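PDB 3ALJ: 2-methyl-3-hydroxypyridine-5-carboxylic acid oxygenase from Mesorhizobium loti, which probably uses its bound FAD and molecular oxygen to oxidise 2-methyl-3-hydroxypyridine-5-carboxylic acid, opening the pyridine ring. Local coordinates for residues W85-K89 with W203-P207; V238-L242 with L256-A260. All blocks are in the same frame, centred on the assembly; numbering follows the deposited sequence.

Contact 1 of 2, residues W85-K89 with W203-P207; sequences WMHNK and WNFWP
Met86 pairs in parallel with Trp203, bracketed by two backbone hydrogen bonds, Trp203 N to Trp85 O and His87 N to Trp203 O, each 2.9 Å long. Flexible and unbranched, Met86 bends across to the other strand: CG lies anti to the backbone N (chi1 171°) and two further bends carry CE to 3.7 Å from Trp203 CB and to 3.5 Å from Phe205 CE2. Its sulfur makes an oblique Met-aromatic contact with the Phe205 ring and also lies above one face of the His87 imidazole, offset toward its rim. The pairing joins the ends of strands 82-86 and 199-203 in the mixed sheet, where a type I' turn from Met86 to Lys89 leads into strand 89-94, a tight hairpin. His87 and Asn88 occupy its two central positions with positive phi, a conformation that asparagine in particular tolerates well. Beyond the bridge, His87 ND1 gives Asn204 OD1 a weak hydrogen bond of 3.5 Å, ring and amide planes 46° apart. Two waters extend the polar seam: one accepts from Asn88 N and lies 2.9 Å from Trp203 O, while the other links Asn88 OD1 with Asn204 ND2, an amide that also bonds weakly to Gln210 O.

Contact 2 of 2, residues V238-L242 with L256-A260; sequences VPIDL and LIEAA
Pro239, preceded by a cis peptide bond, brings its ring carbon CB to 4.1 Å from Ala260 O, a light touch on helix 253-260. Ile240 follows, and its CB is directed toward the helix. Its CG1 sits between the backbone N and the carbonyl carbon (chi1 64°), a position that lays this branch against Ala260, with CG1 3.5 Å from Ala260 CA. At the end of the extended branch, CD1 lies 3.8 Å from Ala259 CB and 4.3 Å from Leu256 CD2. Alanines suit this part of the helix because their single methyl groups let the loop come close. Shortening Ile240 to an alanine would probably open a gap beside Ala259 and Ala260 and leave Leu256 CD2 without this neighbour. Asp241 turns away to serve as the N-cap of helix 242-248: its OD1 accepts from Val244 N, and OD2 forms a salt bridge with Arg234. With CG anti to its backbone N (chi1 179°), Leu242, at the start of that helix, reaches across so that CD1 packs 3.3 Å from Leu256 O, beside Leu256 CB and Ala260 CB. The Leu242 and Ile257 side chains cross obliquely, CD2 of the first 4.1 Å from CG1 of the second. Ala259 also touches Leu182 and Val184 of strand 170-185, so this helix contacts the sheet as well as the loop. No direct hydrogen bond crosses the contact; one water bridges Ile240 N and Ala259 O, and another donates to Ile240 O, 2.7 Å away, and to Ala260 O. Attachment therefore rests on aliphatic side chains, while water satisfies backbone polar groups of Ile240, Ala259 and Ala260.

From the N terminus, the chain first reaches 85-89, at the turn between strands 82-86 and 89-94, and then runs through 113 residues that include the long strand 170-185 before 203-207 closes contact 1. Strands 211-216 and 221-228 follow, and 238-242 opens contact 2, which 256-260 closes after only 13 intervening residues, mostly helical. The two loops stand in series, neither nesting nor crossing. Contact 1 joins strands within the seven-stranded sheet, whereas contact 2 ties a loop to helix 253-260, which rests on strand 170-185 of that sheet. The centres of the two contacts lie about 20 Å apart and their nearest atoms about 10 Å, so they do not touch, yet helix 242-248, beginning in contact 2, reaches Asn204 through Met248.

Contact 1 of 2, residues W85-K89 with W203-P207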
ATOM      1  N   TRP A  85     -13.694 -11.974 -13.521  1.00  7.48           N
ATOM      2  CA  TRP A  85     -14.667 -12.047 -14.663  1.00  7.90           C
ATOM      3  C   TRP A  85     -14.149 -11.273 -15.855  1.00  7.86           C
ATOM      4  O   TRP A  85     -13.542 -10.213 -15.694  1.00  7.87           O
ATOM      5  CB  TRP A  85     -16.018 -11.451 -14.267  1.00  9.47           C
ATOM      6  CG  TRP A  85     -16.771 -12.203 -13.193  1.00  9.06           C
ATOM      7  CD1 TRP A  85     -16.427 -13.335 -12.543  1.00  7.59           C
ATOM      8  CD2 TRP A  85     -18.064 -11.733 -12.654  1.00  8.97           C
ATOM      9  NE1 TRP A  85     -17.439 -13.647 -11.630  1.00  9.84           N
ATOM     10  CE2 TRP A  85     -18.454 -12.705 -11.675  1.00  9.01           C
ATOM     11  CE3 TRP A  85     -18.893 -10.606 -12.921  1.00  9.80           C
ATOM     12  CZ2 TRP A  85     -19.640 -12.576 -10.925  1.00 10.77           C
ATOM     13  CZ3 TRP A  85     -20.121 -10.491 -12.169  1.00 10.56           C
ATOM     14  CH2 TRP A  85     -20.420 -11.435 -11.176  1.00 11.25           C
ATOM     15  N   MET A  86     -14.505 -11.739 -17.036  1.00  7.93           N
ATOM     16  CA  MET A  86     -14.338 -10.990 -18.275  1.00  8.45           C
ATOM     17  C   MET A  86     -15.671 -10.946 -18.961  1.00  8.32           C
ATOM     18  O   MET A  86     -16.248 -12.032 -19.237  1.00  8.27           O
ATOM     19  CB  MET A  86     -13.323 -11.659 -19.214  1.00  9.61           C
ATOM     20  CG  MET A  86     -13.336 -10.975 -20.632  1.00  8.96           C
ATOM     21  SD  MET A  86     -12.979  -9.168 -20.589  1.00 12.20           S
ATOM     22  CE  MET A  86     -11.369  -9.295 -20.041  1.00 12.24           C
ATOM     23  N   HIS A  87     -16.259  -9.787 -19.189  1.00  7.38           N
ATOM     24  CA  HIS A  87     -17.596  -9.714 -19.839  1.00  8.41           C
ATOM     25  C   HIS A  87     -18.606 -10.569 -19.100  1.00  8.77           C
ATOM     26  O   HIS A  87     -19.426 -11.265 -19.723  1.00  9.81           O
ATOM     27  CB  HIS A  87     -17.486 -10.013 -21.352  1.00  8.77           C
ATOM     28  CG  HIS A  87     -16.568  -9.075 -22.097  1.00  7.95           C
ATOM     29  ND1 HIS A  87     -16.561  -7.685 -21.947  1.00 11.83           N
ATOM     30  CD2 HIS A  87     -15.625  -9.357 -23.007  1.00  5.76           C
ATOM     31  CE1 HIS A  87     -15.595  -7.170 -22.711  1.00  5.63           C
ATOM     32  NE2 HIS A  87     -15.015  -8.161 -23.360  1.00 12.05           N
ATOM     33  N   ASN A  88     -18.563 -10.512 -17.754  1.00  8.64           N
ATOM     34  CA  ASN A  88     -19.533 -11.220 -16.841  1.00  9.10           C
ATOM     35  C   ASN A  88     -19.366 -12.715 -16.834  1.00  9.23           C
ATOM     36  O   ASN A  88     -20.210 -13.396 -16.143  1.00 12.52           O
ATOM     37  CB  ASN A  88     -20.993 -10.833 -17.157  1.00 10.09           C
ATOM     38  CG  ASN A  88     -21.142  -9.346 -17.153  1.00  9.43           C
ATOM     39  OD1 ASN A  88     -20.630  -8.749 -16.226  1.00 12.31           O
ATOM     40  ND2 ASN A  88     -21.731  -8.774 -18.148  1.00 12.56           N
ATOM     41  N   LYS A  89     -18.339 -13.278 -17.483  1.00  8.48           N
ATOM     42  CA  LYS A  89     -18.092 -14.744 -17.456  1.00  9.53           C
ATOM     43  C   LYS A  89     -16.922 -14.939 -16.499  1.00  8.58           C
ATOM     44  O   LYS A  89     -15.883 -14.310 -16.558  1.00  8.98           O
ATOM     45  CB  LYS A  89     -17.678 -15.191 -18.851  1.00 10.80           C
ATOM     46  CG  LYS A  89     -17.237 -16.669 -18.926  1.00 13.98           C
ATOM     47  CD  LYS A  89     -18.427 -17.627 -18.470  1.00 14.38           C
ATOM     48  CE  LYS A  89     -17.962 -19.025 -18.909  1.00 21.19           C
ATOM     49  NZ  LYS A  89     -17.027 -19.614 -17.995  1.00 31.34           N
ATOM     50  N   TRP A 203     -13.858  -7.355 -15.244  1.00  6.88           N
ATOM     51  CA  TRP A 203     -13.322  -6.605 -16.411  1.00  6.74           C
ATOM     52  C   TRP A 203     -14.321  -6.558 -17.569  1.00  7.99           C
ATOM     53  O   TRP A 203     -15.113  -7.532 -17.830  1.00  8.02           O
ATOM     54  CB  TRP A 203     -12.147  -7.384 -16.981  1.00  7.77           C
ATOM     55  CG  TRP A 203     -10.868  -7.245 -16.120  1.00  6.78           C
ATOM     56  CD1 TRP A 203     -10.539  -7.932 -14.982  1.00  7.66           C
ATOM     57  CD2 TRP A 203      -9.769  -6.402 -16.424  1.00  7.97           C
ATOM     58  NE1 TRP A 203      -9.258  -7.536 -14.603  1.00 10.00           N
ATOM     59  CE2 TRP A 203      -8.772  -6.591 -15.469  1.00  9.94           C
ATOM     60  CE3 TRP A 203      -9.534  -5.440 -17.426  1.00 10.05           C
ATOM     61  CZ2 TRP A 203      -7.560  -5.873 -15.466  1.00 12.94           C
ATOM     62  CZ3 TRP A 203      -8.324  -4.740 -17.443  1.00 10.73           C
ATOM     63  CH2 TRP A 203      -7.365  -4.947 -16.492  1.00 10.43           C
ATOM     64  N   ASN A 204     -14.238  -5.470 -18.345  1.00  8.22           N
ATOM     65  CA  ASN A 204     -14.912  -5.396 -19.644  1.00  9.04           C
ATOM     66  C   ASN A 204     -14.085  -4.526 -20.542  1.00  9.97           C
ATOM     67  O   ASN A 204     -13.573  -3.509 -20.085  1.00 10.75           O
ATOM     68  CB  ASN A 204     -16.292  -4.708 -19.531  1.00  8.74           C
ATOM     69  CG  ASN A 204     -17.238  -5.434 -18.641  1.00  7.68           C
ATOM     70  OD1 ASN A 204     -18.014  -6.355 -19.088  1.00 10.18           O
ATOM     71  ND2 ASN A 204     -17.330  -5.085 -17.372  1.00 10.18           N
ATOM     72  N   PHE A 205     -14.014  -4.937 -21.810  1.00 10.60           N
ATOM     73  CA  PHE A 205     -13.560  -4.041 -22.895  1.00 10.43           C
ATOM     74  C   PHE A 205     -14.696  -3.656 -23.801  1.00 10.34           C
ATOM     75  O   PHE A 205     -14.500  -2.672 -24.533  1.00 12.56           O
ATOM     76  CB  PHE A 205     -12.434  -4.732 -23.654  1.00 10.12           C
ATOM     77  CG  PHE A 205     -11.248  -5.087 -22.805  1.00 11.64           C
ATOM     78  CD1 PHE A 205     -10.534  -4.100 -22.140  1.00 18.76           C
ATOM     79  CD2 PHE A 205     -10.879  -6.373 -22.588  1.00 13.93           C
ATOM     80  CE1 PHE A 205      -9.394  -4.498 -21.289  1.00 17.65           C
ATOM     81  CE2 PHE A 205      -9.783  -6.734 -21.813  1.00 17.14           C
ATOM     82  CZ  PHE A 205      -9.047  -5.791 -21.190  1.00 17.69           C
ATOM     83  N   TRP A 206     -15.779  -4.413 -23.856  1.00  9.96           N
ATOM     84  CA  TRP A 206     -16.905  -4.138 -24.705  1.00 11.18           C
ATOM     85  C   TRP A 206     -18.115  -4.101 -23.838  1.00 12.02           C
ATOM     86  O   TRP A 206     -18.223  -4.920 -22.940  1.00 11.15           O
ATOM     87  CB  TRP A 206     -17.014  -5.259 -25.832  1.00 10.95           C
ATOM     88  CG  TRP A 206     -18.213  -5.048 -26.728  1.00 11.89           C
ATOM     89  CD1 TRP A 206     -18.186  -4.336 -27.918  1.00 15.69           C
ATOM     90  CD2 TRP A 206     -19.572  -5.373 -26.455  1.00 13.99           C
ATOM     91  NE1 TRP A 206     -19.444  -4.321 -28.423  1.00 18.21           N
ATOM     92  CE2 TRP A 206     -20.333  -4.864 -27.555  1.00 18.39           C
ATOM     93  CE3 TRP A 206     -20.196  -6.072 -25.478  1.00 16.17           C
ATOM     94  CZ2 TRP A 206     -21.710  -5.080 -27.671  1.00 20.67           C
ATOM     95  CZ3 TRP A 206     -21.646  -6.254 -25.556  1.00 20.43           C
ATOM     96  CH2 TRP A 206     -22.345  -5.712 -26.648  1.00 19.31           C
ATOM     97  N   PRO A 207     -19.091  -3.198 -24.066  1.00 12.63           N
ATOM     98  CA  PRO A 207     -19.161  -2.199 -25.137  1.00 13.37           C
ATOM     99  C   PRO A 207     -18.362  -0.940 -24.783  1.00 16.55           C
ATOM    100  O   PRO A 207     -18.161  -0.116 -25.681  1.00 19.13           O
ATOM    101  CB  PRO A 207     -20.676  -1.881 -25.209  1.00 16.04           C
ATOM    102  CG  PRO A 207     -21.168  -2.055 -23.756  1.00 17.62           C
ATOM    103  CD  PRO A 207     -20.338  -3.295 -23.268  1.00 13.51           C
TER
HETATM  104  O   HOH W   1     -17.143  -8.595 -16.106  1.00  9.68           O
HETATM  105  O   HOH W   2     -19.297  -6.453 -15.816  1.00 11.62           O

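Contact 2 of 2, residues V238-L242 with L256-A260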
ATOM      1  N   VAL A 238     -16.517  12.037 -11.024  1.00 15.29           N
ATOM      2  CA  VAL A 238     -16.840  11.971  -9.616  1.00 17.29           C
ATOM      3  C   VAL A 238     -17.714  13.189  -9.255  1.00 17.02           C
ATOM      4  O   VAL A 238     -17.459  14.253  -9.792  1.00 19.46           O
ATOM      5  CB  VAL A 238     -15.582  11.984  -8.673  1.00 16.64           C
ATOM      6  CG1 VAL A 238     -14.854  10.590  -8.792  1.00 17.49           C
ATOM      7  CG2 VAL A 238     -14.632  13.221  -9.015  1.00 20.16           C
ATOM      8  N   PRO A 239     -18.717  13.007  -8.387  1.00 17.30           N
ATOM      9  CA  PRO A 239     -19.236  11.777  -7.820  1.00 17.66           C
ATOM     10  C   PRO A 239     -19.660  10.874  -8.999  1.00 15.54           C
ATOM     11  O   PRO A 239     -19.786  11.334 -10.115  1.00 14.22           O
ATOM     12  CB  PRO A 239     -20.429  12.238  -6.963  1.00 18.54           C
ATOM     13  CG  PRO A 239     -20.369  13.741  -6.916  1.00 23.29           C
ATOM     14  CD  PRO A 239     -19.531  14.230  -8.054  1.00 18.88           C
ATOM     15  N   ILE A 240     -19.799   9.565  -8.728  1.00 13.77           N
ATOM     16  CA  ILE A 240     -19.859   8.619  -9.879  1.00 15.33           C
ATOM     17  C   ILE A 240     -21.115   8.865 -10.754  1.00 13.51           C
ATOM     18  O   ILE A 240     -22.153   9.256 -10.199  1.00 16.09           O
ATOM     19  CB  ILE A 240     -19.759   7.110  -9.446  1.00 13.84           C
ATOM     20  CG1 ILE A 240     -20.940   6.660  -8.566  1.00 16.83           C
ATOM     21  CG2 ILE A 240     -18.428   6.848  -8.719  1.00 13.90           C
ATOM     22  CD1 ILE A 240     -21.239   5.150  -8.661  1.00 13.92           C
ATOM     23  N   ASP A 241     -20.991   8.620 -12.045  1.00 14.55           N
ATOM     24  CA  ASP A 241     -22.135   8.665 -12.982  1.00 14.74           C
ATOM     25  C   ASP A 241     -22.843   7.317 -12.793  1.00 15.32           C
ATOM     26  O   ASP A 241     -22.351   6.290 -13.261  1.00 15.20           O
ATOM     27  CB  ASP A 241     -21.549   8.823 -14.355  1.00 13.55           C
ATOM     28  CG  ASP A 241     -22.597   8.985 -15.455  1.00 16.98           C
ATOM     29  OD1 ASP A 241     -23.527   8.173 -15.439  1.00 16.49           O
ATOM     30  OD2 ASP A 241     -22.378   9.812 -16.364  1.00 21.44           O
ATOM     31  N   LEU A 242     -23.884   7.271 -11.973  1.00 15.62           N
ATOM     32  CA  LEU A 242     -24.488   6.035 -11.554  1.00 15.04           C
ATOM     33  C   LEU A 242     -24.918   5.252 -12.761  1.00 16.37           C
ATOM     34  O   LEU A 242     -24.662   4.027 -12.774  1.00 15.47           O
ATOM     35  CB  LEU A 242     -25.733   6.378 -10.719  1.00 14.51           C
ATOM     36  CG  LEU A 242     -26.474   5.149 -10.249  1.00 16.32           C
ATOM     37  CD1 LEU A 242     -25.594   4.223  -9.279  1.00 16.82           C
ATOM     38  CD2 LEU A 242     -27.686   5.591  -9.440  1.00 18.72           C
ATOM     39  N   LEU A 256     -23.794   0.296  -5.974  1.00 12.00           N
ATOM     40  CA  LEU A 256     -23.514   1.450  -6.784  1.00 11.21           C
ATOM     41  C   LEU A 256     -24.406   2.656  -6.390  1.00 11.78           C
ATOM     42  O   LEU A 256     -23.936   3.800  -6.424  1.00 12.61           O
ATOM     43  CB  LEU A 256     -23.561   1.187  -8.263  1.00 12.41           C
ATOM     44  CG  LEU A 256     -22.465   0.172  -8.742  1.00 11.60           C
ATOM     45  CD1 LEU A 256     -22.881  -0.328 -10.149  1.00 12.91           C
ATOM     46  CD2 LEU A 256     -21.158   0.860  -8.729  1.00 13.44           C
ATOM     47  N   ILE A 257     -25.659   2.361  -6.003  1.00 13.19           N
ATOM     48  CA  ILE A 257     -26.519   3.488  -5.586  1.00 12.91           C
ATOM     49  C   ILE A 257     -25.892   4.086  -4.334  1.00 12.85           C
ATOM     50  O   ILE A 257     -25.859   5.329  -4.208  1.00 15.13           O
ATOM     51  CB  ILE A 257     -27.958   2.934  -5.340  1.00 16.28           C
ATOM     52  CG1 ILE A 257     -28.617   2.696  -6.706  1.00 15.73           C
ATOM     53  CG2 ILE A 257     -28.803   3.937  -4.458  1.00 15.06           C
ATOM     54  CD1 ILE A 257     -29.945   1.894  -6.606  1.00 18.81           C
ATOM     55  N   GLU A 258     -25.379   3.263  -3.375  1.00 12.22           N
ATOM     56  CA  GLU A 258     -24.708   3.830  -2.191  1.00 13.93           C
ATOM     57  C   GLU A 258     -23.459   4.582  -2.588  1.00 14.69           C
ATOM     58  O   GLU A 258     -23.170   5.689  -2.077  1.00 15.69           O
ATOM     59  CB  GLU A 258     -24.384   2.808  -1.115  1.00 13.60           C
ATOM     60  CG  GLU A 258     -25.663   1.987  -0.726  1.00 17.60           C
ATOM     61  CD  GLU A 258     -26.749   2.900  -0.135  1.00 28.07           C
ATOM     62  OE1 GLU A 258     -26.400   3.836   0.592  1.00 23.16           O
ATOM     63  OE2 GLU A 258     -27.967   2.698  -0.498  1.00 27.96           O
ATOM     64  N   ALA A 259     -22.736   4.080  -3.608  1.00 12.77           N
ATOM     65  CA  ALA A 259     -21.524   4.791  -4.036  1.00 12.72           C
ATOM     66  C   ALA A 259     -21.714   6.147  -4.592  1.00 13.63           C
ATOM     67  O   ALA A 259     -20.890   7.090  -4.422  1.00 14.42           O
ATOM     68  CB  ALA A 259     -20.734   3.906  -5.073  1.00 12.71           C
ATOM     69  N   ALA A 260     -22.840   6.266  -5.326  1.00 15.84           N
ATOM     70  CA  ALA A 260     -23.163   7.510  -5.988  1.00 15.14           C
ATOM     71  C   ALA A 260     -23.512   8.646  -4.991  1.00 15.85           C
ATOM     72  O   ALA A 260     -23.412   9.808  -5.440  1.00 16.31           O
ATOM     73  CB  ALA A 260     -24.324   7.268  -7.006  1.00 18.03           C
TER
HETATM   74  O   HOH W   3     -19.559   9.044  -5.907  1.00 15.48           O
HETATM   75  O   HOH W   4     -23.350  10.610  -8.200  1.00 18.97           O